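Local coordinates for protein 3,6-diketocamphane 1,6 monooxygenase (Pseudomonas putida, PDB 4UWM) that catalyses the FMNH2- and O2-dependent Baeyer-Villiger oxidation of a diketocamphane to its lactone during bacterial growth on (-)-camphor, at residues G342-E347 with E363-E368; E145-M150 with G214-K219; G293-Y298 with E312-N317; E45-I50 with S116-I121. All blocks are in the same frame, centred on the assembly; numbering follows the deposited sequence.

How the contacts relate
All four contacts belong to one TIM-barrel subunit of the bacterial luciferase family and surround its FMN site at different distances. Contact 3 comes nearest: it holds Met-294, which touches the flavin, and the side chain of Tyr-298 is about 7 Å from the cofactor. The nearest side chains of contacts 2, 1 and 4 stay about 11, 12 and 12 Å from FMN. Contact 1 joins a barrel strand to an outer helix, contact 2 joins helix 139-155 to the turn after helix 208-216; their centres lie 28 Å apart on opposite sides of the chain's centre. Contact 4, centred 22 Å from contact 2, reaches the second subunit; helices 113-118 and 139-155, consecutive in sequence, serve these two contacts.

Contact 1: G342-E347 with E363-E368; sequences GTLQVE and ELISKE
The branched side chain of Ile-365 meets Leu-344 and Val-346, packing helix 356-369 against strand 343-347 in the interlayer core of the TIM barrel, between its parallel wall and the surrounding helices. The branch methyl CG2 of Ile-365 alone does the touching. It lies 4.1 Å from CD2 of Leu-344 and, more loosely, 4.4 Å from CG2 of Val-346, so one helix residue bridges two positions of the strand. Leu-344 and Ile-365 run at roughly right angles to each other. CG of Leu-344 stands opposite the backbone N (chi1 174°), and its CD2 branch extends to the isoleucine methyl. Further out, Ile-365 also packs on Val-259 and Thr-5 of the two strands that flank 343-347, while Trp-358 and Leu-362 of the same helix press on Val-346. Gln-345, between the two apolar strand residues, and Glu-347, after Val-346, point away from the helix toward the barrel interior, where OE1 of Glu-347 is hydrogen-bonded to ND1 of the FMN-binding His-10. In the conformers described here, a tentative salt bridge joins Lys-367 to Glu-363, one helical turn apart: NZ of Lys-367 reaches OE2 of Glu-363 at 2.7 Å, on the anti side of the carboxylate and 17° out of its plane.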
# COMPACT_ATOMS: atom_id res chain seq x y z
N GLY A 342 -27.09 2.24 11.77
CA GLY A 342 -26.98 1.01 11.00
C GLY A 342 -25.86 0.05 11.39
O GLY A 342 -26.02 -1.16 11.25
N THR A 343 -24.71 0.59 11.83
CA THR A 343 -23.56 -0.27 12.17
C THR A 343 -22.98 0.10 13.52
O THR A 343 -22.67 1.28 13.78
CB THR A 343 -22.42 -0.22 11.10
OG1 THR A 343 -22.92 -0.65 9.83
CG2 THR A 343 -21.27 -1.16 11.48
N LEU A 344 -22.81 -0.90 14.36
CA LEU A 344 -22.14 -0.71 15.63
C LEU A 344 -20.66 -0.97 15.37
O LEU A 344 -20.25 -2.12 15.14
CB LEU A 344 -22.68 -1.68 16.69
CG LEU A 344 -21.93 -1.65 18.02
CD1 LEU A 344 -22.31 -0.42 18.82
CD2 LEU A 344 -22.17 -2.92 18.82
N GLN A 345 -19.87 0.10 15.41
CA GLN A 345 -18.48 -0.02 15.00
C GLN A 345 -17.64 -0.24 16.24
O GLN A 345 -17.38 0.68 16.99
CB GLN A 345 -18.02 1.23 14.21
CG GLN A 345 -16.96 0.95 13.14
CD GLN A 345 -17.54 0.29 11.88
OE1 GLN A 345 -18.60 0.69 11.39
NE2 GLN A 345 -16.81 -0.68 11.33
N VAL A 346 -17.24 -1.49 16.45
CA VAL A 346 -16.52 -1.87 17.67
C VAL A 346 -15.03 -1.51 17.64
O VAL A 346 -14.31 -1.93 16.73
CB VAL A 346 -16.70 -3.37 17.96
CG1 VAL A 346 -15.97 -3.76 19.24
CG2 VAL A 346 -18.19 -3.70 18.04
N GLU A 347 -14.58 -0.75 18.63
CA GLU A 347 -13.18 -0.33 18.73
C GLU A 347 -12.28 -1.51 19.08
O GLU A 347 -12.49 -2.17 20.10
CB GLU A 347 -13.01 0.76 19.78
CG GLU A 347 -13.59 2.13 19.44
CD GLU A 347 -12.73 2.95 18.48
OE1 GLU A 347 -11.60 2.53 18.12
OE2 GLU A 347 -13.22 4.03 18.08
N GLU A 363 -17.49 -12.56 18.67
CA GLU A 363 -18.47 -13.56 18.27
C GLU A 363 -19.84 -13.33 18.94
O GLU A 363 -20.86 -13.46 18.27
CB GLU A 363 -17.98 -14.97 18.53
CG GLU A 363 -18.83 -16.02 17.86
CD GLU A 363 -18.17 -17.37 17.85
OE1 GLU A 363 -17.55 -17.74 18.87
OE2 GLU A 363 -18.26 -18.06 16.81
N LEU A 364 -19.84 -12.98 20.22
CA LEU A 364 -21.09 -12.76 20.95
C LEU A 364 -21.86 -11.55 20.42
O LEU A 364 -23.08 -11.62 20.21
CB LEU A 364 -20.83 -12.62 22.45
CG LEU A 364 -20.44 -13.90 23.19
CD1 LEU A 364 -20.13 -13.59 24.64
CD2 LEU A 364 -21.53 -14.97 23.07
N ILE A 365 -21.14 -10.45 20.20
CA ILE A 365 -21.71 -9.22 19.66
C ILE A 365 -22.33 -9.48 18.28
O ILE A 365 -23.50 -9.15 18.04
CB ILE A 365 -20.66 -8.09 19.59
CG1 ILE A 365 -20.23 -7.68 21.00
CG2 ILE A 365 -21.19 -6.89 18.81
CD1 ILE A 365 -18.83 -7.10 21.07
N SER A 366 -21.56 -10.11 17.41
CA SER A 366 -21.95 -10.30 16.01
C SER A 366 -23.08 -11.32 15.82
O SER A 366 -23.99 -11.09 15.00
CB SER A 366 -20.72 -10.71 15.18
OG SER A 366 -21.07 -11.00 13.84
N LYS A 367 -23.01 -12.43 16.56
CA LYS A 367 -23.98 -13.53 16.43
C LYS A 367 -25.17 -13.47 17.40
O LYS A 367 -26.28 -13.84 17.04
CB LYS A 367 -23.27 -14.88 16.59
CG LYS A 367 -22.44 -15.30 15.39
CD LYS A 367 -21.69 -16.59 15.67
CE LYS A 367 -20.98 -17.09 14.42
NZ LYS A 367 -20.04 -18.21 14.72
N GLU A 368 -24.94 -13.00 18.63
CA GLU A 368 -25.96 -13.03 19.68
C GLU A 368 -26.58 -11.68 20.02
O GLU A 368 -27.74 -11.61 20.42
CB GLU A 368 -25.41 -13.68 20.96
CG GLU A 368 -25.15 -15.17 20.86
CD GLU A 368 -24.97 -15.84 22.21
OE1 GLU A 368 -25.51 -15.33 23.22
OE2 GLU A 368 -24.29 -16.89 22.27

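Contact 2: E145-M150 with G214-K219; sequences ESLFIM and GERNFK
With CG opposite the backbone N (chi1 177°), Leu-147 extends from helix 139-155 toward Phe-218 and Arg-216, whose own CG atoms both lie beside the backbone N, opposite the carbonyl carbon. A bend at chi2 (-80°) then runs the arginine chain on until NH1 comes beside the leucine. The methyl CD2 of Leu-147 is the point of contact for both partners. It reaches the rim of the phenyl ring near the ring plane, 3.8 Å from CZ of Phe-218, the two side chains meeting head-on. The same CD2 lies 4.0 Å from NH1 of Arg-216, in the one conformer described here, and meets the guanidinium obliquely as the leucine and arginine chains run antiparallel alongside each other. Within its own segment, Arg-216 places CB 3.5 Å above the plane of the Phe-218 ring, over its centre, so the aromatic group is covered on one face while its edge receives the leucine. Arg-216 and Phe-218 flank Asn-217, whose positive phi (66°) belongs to a Schellman motif at the end of helix 208-216, and the chain passes from Phe-218 into strand 219-223. The contact thus lies at an alpha-to-beta connection of the barrel, where Ile-198 of strand 198-202 packs on both Leu-147 and Phe-218, while Pro-85 and Leu-88 of helix 85-98 contact other residues of helix 139-155.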
# COMPACT_ATOMS: atom_id res chain seq x y z
N GLU A 145 -10.28 19.91 -3.16
CA GLU A 145 -9.59 19.85 -4.45
C GLU A 145 -9.18 18.41 -4.75
O GLU A 145 -9.31 17.95 -5.88
CB GLU A 145 -8.38 20.79 -4.49
CG GLU A 145 -7.69 20.88 -5.86
CD GLU A 145 -6.51 21.84 -5.86
OE1 GLU A 145 -6.60 22.92 -5.27
OE2 GLU A 145 -5.47 21.52 -6.45
N SER A 146 -8.69 17.70 -3.74
CA SER A 146 -8.30 16.30 -3.97
C SER A 146 -9.49 15.48 -4.43
O SER A 146 -9.43 14.76 -5.42
CB SER A 146 -7.66 15.67 -2.71
OG SER A 146 -7.66 14.25 -2.88
N LEU A 147 -10.61 15.59 -3.72
CA LEU A 147 -11.79 14.81 -4.06
C LEU A 147 -12.29 15.18 -5.47
O LEU A 147 -12.67 14.31 -6.25
CB LEU A 147 -12.89 15.05 -3.03
CG LEU A 147 -14.25 14.38 -3.25
CD1 LEU A 147 -14.12 12.86 -3.33
CD2 LEU A 147 -15.17 14.79 -2.12
N PHE A 148 -12.26 16.47 -5.78
CA PHE A 148 -12.63 16.96 -7.13
C PHE A 148 -11.81 16.21 -8.18
O PHE A 148 -12.39 15.65 -9.12
CB PHE A 148 -12.41 18.47 -7.23
CG PHE A 148 -12.58 19.02 -8.63
CD1 PHE A 148 -13.84 19.26 -9.16
CD2 PHE A 148 -11.47 19.30 -9.42
CE1 PHE A 148 -14.00 19.79 -10.43
CE2 PHE A 148 -11.62 19.82 -10.70
CZ PHE A 148 -12.89 20.07 -11.21
N ILE A 149 -10.49 16.17 -8.00
CA ILE A 149 -9.57 15.44 -8.90
C ILE A 149 -9.82 13.94 -8.95
O ILE A 149 -9.95 13.36 -10.04
CB ILE A 149 -8.08 15.74 -8.56
CG1 ILE A 149 -7.79 17.23 -8.81
CG2 ILE A 149 -7.13 14.83 -9.34
CD1 ILE A 149 -6.51 17.77 -8.17
N MET A 150 -9.90 13.28 -7.78
CA MET A 150 -10.05 11.84 -7.75
C MET A 150 -11.30 11.35 -8.46
O MET A 150 -11.27 10.36 -9.19
CB MET A 150 -10.00 11.30 -6.30
CG MET A 150 -8.67 11.58 -5.59
SD MET A 150 -8.39 10.37 -4.24
CE MET A 150 -9.68 10.84 -3.10
N GLY A 214 -23.91 14.98 4.54
CA GLY A 214 -25.31 15.17 4.15
C GLY A 214 -25.45 15.75 2.75
O GLY A 214 -26.12 15.15 1.89
N GLU A 215 -24.78 16.89 2.52
CA GLU A 215 -24.80 17.58 1.22
C GLU A 215 -24.43 16.65 0.07
O GLU A 215 -25.07 16.69 -0.98
CB GLU A 215 -23.84 18.78 1.23
CG GLU A 215 -24.26 19.93 2.14
CD GLU A 215 -23.22 21.04 2.22
OE1 GLU A 215 -22.30 21.07 1.37
OE2 GLU A 215 -23.32 21.90 3.12
N ARG A 216 -23.41 15.81 0.28
CA ARG A 216 -22.85 14.98 -0.80
C ARG A 216 -23.38 13.54 -0.79
O ARG A 216 -23.01 12.73 -1.64
CB ARG A 216 -21.31 14.97 -0.75
CG ARG A 216 -20.64 16.33 -0.84
CD ARG A 216 -20.55 16.85 -2.27
NE ARG A 216 -19.82 18.11 -2.35
CZ ARG A 216 -18.63 18.26 -2.93
NH1 ARG A 216 -18.04 17.22 -3.50
NH2 ARG A 216 -18.05 19.45 -2.95
N ASN A 217 -24.26 13.22 0.15
CA ASN A 217 -24.81 11.88 0.26
C ASN A 217 -23.73 10.84 0.65
O ASN A 217 -23.81 9.67 0.27
CB ASN A 217 -25.52 11.48 -1.04
CG ASN A 217 -26.54 10.38 -0.82
OD1 ASN A 217 -27.12 10.27 0.26
ND2 ASN A 217 -26.78 9.58 -1.84
N PHE A 218 -22.72 11.30 1.39
CA PHE A 218 -21.69 10.40 1.94
C PHE A 218 -22.21 9.60 3.14
O PHE A 218 -23.24 9.94 3.73
CB PHE A 218 -20.45 11.21 2.35
CG PHE A 218 -19.72 11.84 1.20
CD1 PHE A 218 -19.87 11.36 -0.10
CD2 PHE A 218 -18.84 12.90 1.42
CE1 PHE A 218 -19.19 11.94 -1.16
CE2 PHE A 218 -18.16 13.49 0.36
CZ PHE A 218 -18.32 13.00 -0.92
N LYS A 219 -21.49 8.55 3.52
CA LYS A 219 -21.79 7.76 4.70
C LYS A 219 -21.28 8.49 5.95
O LYS A 219 -20.10 8.84 6.02
CB LYS A 219 -21.15 6.38 4.54
CG LYS A 219 -21.19 5.47 5.77
CD LYS A 219 -20.50 4.14 5.47
CE LYS A 219 -20.53 3.20 6.66
NZ LYS A 219 -21.92 2.70 6.91

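Contact 3: G293-Y298 with E312-N317; sequences GMMDGY and EFLVDN
The backbones bearing Tyr-298 and Phe-313 meet here; the closest CA atoms, of Tyr-298 and Asn-317, are 8.0 Å apart. Gly-293, at positive phi, ends helix 276-291 in a Schellman motif; a type I turn from Gly-293 to Asp-296 follows, with Met-295 in the N-cap position of helix 296-302. The other segment is the last part of helix 311-317. Phe-313 projects its ring with CG opposite the backbone N (chi1 163°) and meets Tyr-298 by its edge. CZ of Phe-313 is 3.6 Å from the carbonyl O of Tyr-298, which lies near the ring plane, and CE2 of Phe-313 is 3.9 Å from CB of Tyr-298. These helices belong to the excursion between strands 254-261 and 320-322 of the TIM barrel, on the side where Met-294 touches FMN. CD2 of Leu-314 rests against Met-295 and Tyr-298, 4.1 Å from SD of Met-295 and 4.0 Å from CD2 of Tyr-298. Leucine and methionine cross at about a right angle, whereas the leucine methyl approaches the tyrosine ring obliquely. CG of Met-295 lies in the plane of that ring, at its edge, and Trp-289 packs on both residues. Tyr-298 OH is hydrogen-bonded to the carbonyl O of Phe-224. At the helix end, ND2 of Asn-317 donates to O of Phe-313 at 2.8 Å, in the carbonyl plane on a lone pair; the same oxygen also accepts from the backbone N of Asn-317.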
# COMPACT_ATOMS: atom_id res chain seq x y z
N GLY A 293 -12.00 18.18 27.96
CA GLY A 293 -13.41 18.10 28.36
C GLY A 293 -14.26 17.21 27.50
O GLY A 293 -15.45 17.48 27.30
N MET A 294 -13.67 16.13 27.00
CA MET A 294 -14.37 15.24 26.08
C MET A 294 -15.32 14.25 26.74
O MET A 294 -16.02 13.50 26.06
CB MET A 294 -13.36 14.52 25.19
CG MET A 294 -12.65 15.48 24.23
SD MET A 294 -11.18 14.74 23.50
CE MET A 294 -11.90 13.31 22.72
N MET A 295 -15.35 14.24 28.07
CA MET A 295 -16.31 13.39 28.79
C MET A 295 -17.53 14.14 29.34
O MET A 295 -18.30 13.59 30.12
CB MET A 295 -15.60 12.58 29.88
CG MET A 295 -14.72 11.48 29.32
SD MET A 295 -13.74 10.64 30.56
CE MET A 295 -12.75 11.97 31.23
N ASP A 296 -17.69 15.39 28.91
CA ASP A 296 -18.79 16.25 29.35
C ASP A 296 -20.16 15.76 28.90
O ASP A 296 -21.13 15.85 29.66
CB ASP A 296 -18.57 17.68 28.89
CG ASP A 296 -17.47 18.39 29.67
OD1 ASP A 296 -16.79 17.75 30.49
OD2 ASP A 296 -17.29 19.61 29.45
N GLY A 297 -20.25 15.25 27.68
CA GLY A 297 -21.47 14.63 27.19
C GLY A 297 -21.85 13.42 28.01
O GLY A 297 -23.03 13.22 28.35
N TYR A 298 -20.86 12.60 28.36
CA TYR A 298 -21.09 11.41 29.19
C TYR A 298 -21.53 11.81 30.60
O TYR A 298 -22.41 11.18 31.18
CB TYR A 298 -19.83 10.55 29.30
CG TYR A 298 -19.18 10.09 28.00
CD1 TYR A 298 -19.93 9.55 26.95
CD2 TYR A 298 -17.78 10.15 27.85
CE1 TYR A 298 -19.31 9.12 25.78
CE2 TYR A 298 -17.16 9.72 26.69
CZ TYR A 298 -17.93 9.21 25.66
OH TYR A 298 -17.29 8.78 24.53
N GLU A 312 -14.08 3.38 35.86
CA GLU A 312 -15.26 2.65 36.30
C GLU A 312 -16.56 3.36 35.91
O GLU A 312 -17.54 2.70 35.55
CB GLU A 312 -15.22 2.39 37.82
CG GLU A 312 -16.38 1.55 38.33
CD GLU A 312 -16.14 0.95 39.70
OE1 GLU A 312 -15.50 1.61 40.55
OE2 GLU A 312 -16.60 -0.19 39.93
N PHE A 313 -16.56 4.69 35.97
CA PHE A 313 -17.70 5.44 35.47
C PHE A 313 -18.00 5.09 34.01
O PHE A 313 -19.15 4.82 33.64
CB PHE A 313 -17.50 6.94 35.63
CG PHE A 313 -18.46 7.75 34.79
CD1 PHE A 313 -19.80 7.85 35.14
CD2 PHE A 313 -18.02 8.38 33.63
CE1 PHE A 313 -20.69 8.57 34.36
CE2 PHE A 313 -18.91 9.11 32.84
CZ PHE A 313 -20.25 9.20 33.20
N LEU A 314 -16.96 5.10 33.18
CA LEU A 314 -17.07 4.78 31.75
C LEU A 314 -17.57 3.35 31.56
O LEU A 314 -18.50 3.11 30.81
CB LEU A 314 -15.73 5.01 31.03
CG LEU A 314 -15.21 6.45 30.91
CD1 LEU A 314 -13.84 6.49 30.26
CD2 LEU A 314 -16.18 7.35 30.15
N VAL A 315 -16.96 2.41 32.27
CA VAL A 315 -17.37 1.01 32.18
C VAL A 315 -18.83 0.79 32.57
O VAL A 315 -19.54 0.01 31.93
CB VAL A 315 -16.43 0.10 33.00
CG1 VAL A 315 -16.81 -1.36 32.84
CG2 VAL A 315 -14.99 0.29 32.54
N ASP A 316 -19.28 1.50 33.60
CA ASP A 316 -20.64 1.34 34.13
C ASP A 316 -21.75 2.06 33.35
O ASP A 316 -22.88 1.57 33.29
CB ASP A 316 -20.69 1.78 35.60
CG ASP A 316 -19.96 0.83 36.53
OD1 ASP A 316 -19.94 -0.39 36.27
OD2 ASP A 316 -19.40 1.29 37.54
N ASN A 317 -21.43 3.21 32.78
CA ASN A 317 -22.46 4.10 32.23
C ASN A 317 -22.33 4.45 30.75
O ASN A 317 -23.30 4.91 30.13
CB ASN A 317 -22.48 5.40 33.04
CG ASN A 317 -22.59 5.15 34.54
OD1 ASN A 317 -23.67 4.92 35.06
ND2 ASN A 317 -21.46 5.19 35.23

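Contact 4: E45-I50 with S116-I121; sequences EHASQI and SYMHGI
Ala-47 is the first residue of the loop 45-50 to touch the end of helix 113-118, and it does so with two neighbours at once. Its CB lies near the plane of the His-119 imidazole, at the ring edge, 4.1 Å from CE1 of His-119. The same CB is 4.2 Å from SD of Met-118, and the carbonyl O of Ala-47 lies 4.1 Å from CE of Met-118. At Ser-48 the contact is made by CB, 3.8 Å from the methyl CE of Met-118. In the conformer described here, Met-118 is extended beyond CG (chi2 173°, chi3 171°), a straight reach that lays its thioether end across both loop residues. His-119 is held in orientation by a hydrogen bond from ND1 to the carbonyl O of Ala-115 and by stacking on His-82. The helix finishes in a Schellman motif with Gly-120 at positive phi: Ile-121 N bonds to Ser-116 O at 3.0 Å. The contact therefore joins the loop between strand 40-43 and helix 57-65 of the barrel to the short helix following strand 105-108. Helix 139-155 packs on Ser-116 and Ile-121, and at the dimer interface Pro-171 of the second subunit packs against Met-118.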
# COMPACT_ATOMS: atom_id res chain seq x y z
N GLU A 45 -5.47 5.99 9.79
CA GLU A 45 -4.20 6.46 9.22
C GLU A 45 -3.60 7.59 10.04
O GLU A 45 -4.24 8.65 10.21
CB GLU A 45 -4.45 6.90 7.76
CG GLU A 45 -3.24 7.53 7.04
CD GLU A 45 -3.59 7.89 5.58
OE1 GLU A 45 -3.99 6.98 4.83
OE2 GLU A 45 -3.50 9.07 5.20
N HIS A 46 -2.38 7.39 10.54
CA HIS A 46 -1.65 8.41 11.29
C HIS A 46 -0.17 8.23 11.00
O HIS A 46 0.31 7.10 11.04
CB HIS A 46 -1.83 8.26 12.80
CG HIS A 46 -3.26 8.26 13.26
ND1 HIS A 46 -4.10 7.18 13.09
CD2 HIS A 46 -3.97 9.19 13.95
CE1 HIS A 46 -5.28 7.46 13.62
NE2 HIS A 46 -5.23 8.68 14.14
N ALA A 47 0.54 9.33 10.77
CA ALA A 47 2.00 9.31 10.54
C ALA A 47 2.81 9.76 11.76
O ALA A 47 4.02 9.52 11.80
CB ALA A 47 2.35 10.18 9.33
N SER A 48 2.17 10.39 12.75
CA SER A 48 2.94 10.97 13.89
C SER A 48 2.65 10.40 15.28
O SER A 48 3.29 10.83 16.25
CB SER A 48 2.73 12.50 13.93
OG SER A 48 1.36 12.78 14.19
N GLN A 49 1.72 9.45 15.38
CA GLN A 49 1.22 8.94 16.68
C GLN A 49 1.85 7.62 17.12
O GLN A 49 2.29 6.84 16.28
CB GLN A 49 -0.29 8.79 16.65
CG GLN A 49 -1.04 10.13 16.56
CD GLN A 49 -0.90 10.94 17.83
OE1 GLN A 49 -0.18 11.93 17.86
NE2 GLN A 49 -1.57 10.50 18.90
N ILE A 50 1.83 7.34 18.42
CA ILE A 50 2.42 6.10 18.95
C ILE A 50 1.43 4.95 19.04
O ILE A 50 1.70 3.87 18.50
CB ILE A 50 3.08 6.31 20.35
CG1 ILE A 50 4.19 7.36 20.27
CG2 ILE A 50 3.62 4.99 20.92
CD1 ILE A 50 5.42 6.94 19.49
N SER A 116 0.47 16.96 9.71
CA SER A 116 0.25 18.02 8.70
C SER A 116 1.56 18.71 8.29
O SER A 116 1.83 18.91 7.09
CB SER A 116 -0.74 19.06 9.24
OG SER A 116 -2.00 18.47 9.48
N TYR A 117 2.36 19.07 9.30
CA TYR A 117 3.67 19.70 9.13
C TYR A 117 4.60 18.82 8.25
O TYR A 117 5.26 19.33 7.35
CB TYR A 117 4.33 19.91 10.50
CG TYR A 117 5.63 20.70 10.50
CD1 TYR A 117 5.64 22.10 10.64
CD2 TYR A 117 6.84 20.04 10.38
CE1 TYR A 117 6.84 22.82 10.65
CE2 TYR A 117 8.05 20.74 10.38
CZ TYR A 117 8.05 22.13 10.52
OH TYR A 117 9.28 22.79 10.53
N MET A 118 4.66 17.53 8.53
CA MET A 118 5.49 16.59 7.75
C MET A 118 5.17 16.69 6.26
O MET A 118 6.07 16.59 5.41
CB MET A 118 5.29 15.13 8.20
CG MET A 118 5.58 14.86 9.66
SD MET A 118 5.14 13.19 10.21
CE MET A 118 5.88 13.19 11.84
N HIS A 119 3.90 16.87 5.96
CA HIS A 119 3.42 16.91 4.60
C HIS A 119 3.35 18.34 4.02
O HIS A 119 2.70 18.57 3.00
CB HIS A 119 2.09 16.15 4.49
CG HIS A 119 2.20 14.71 4.91
ND1 HIS A 119 2.02 14.29 6.22
CD2 HIS A 119 2.51 13.59 4.21
CE1 HIS A 119 2.18 12.98 6.29
NE2 HIS A 119 2.49 12.53 5.09
N GLY A 120 4.05 19.27 4.66
CA GLY A 120 4.22 20.61 4.10
C GLY A 120 3.17 21.63 4.46
O GLY A 120 3.13 22.70 3.85
N ILE A 121 2.30 21.30 5.42
CA ILE A 121 1.21 22.18 5.81
C ILE A 121 1.51 22.73 7.20
O ILE A 121 1.41 22.00 8.20
CB ILE A 121 -0.17 21.49 5.82
CG1 ILE A 121 -0.52 20.90 4.47
CG2 ILE A 121 -1.26 22.48 6.20
CD1 ILE A 121 -0.53 19.37 4.43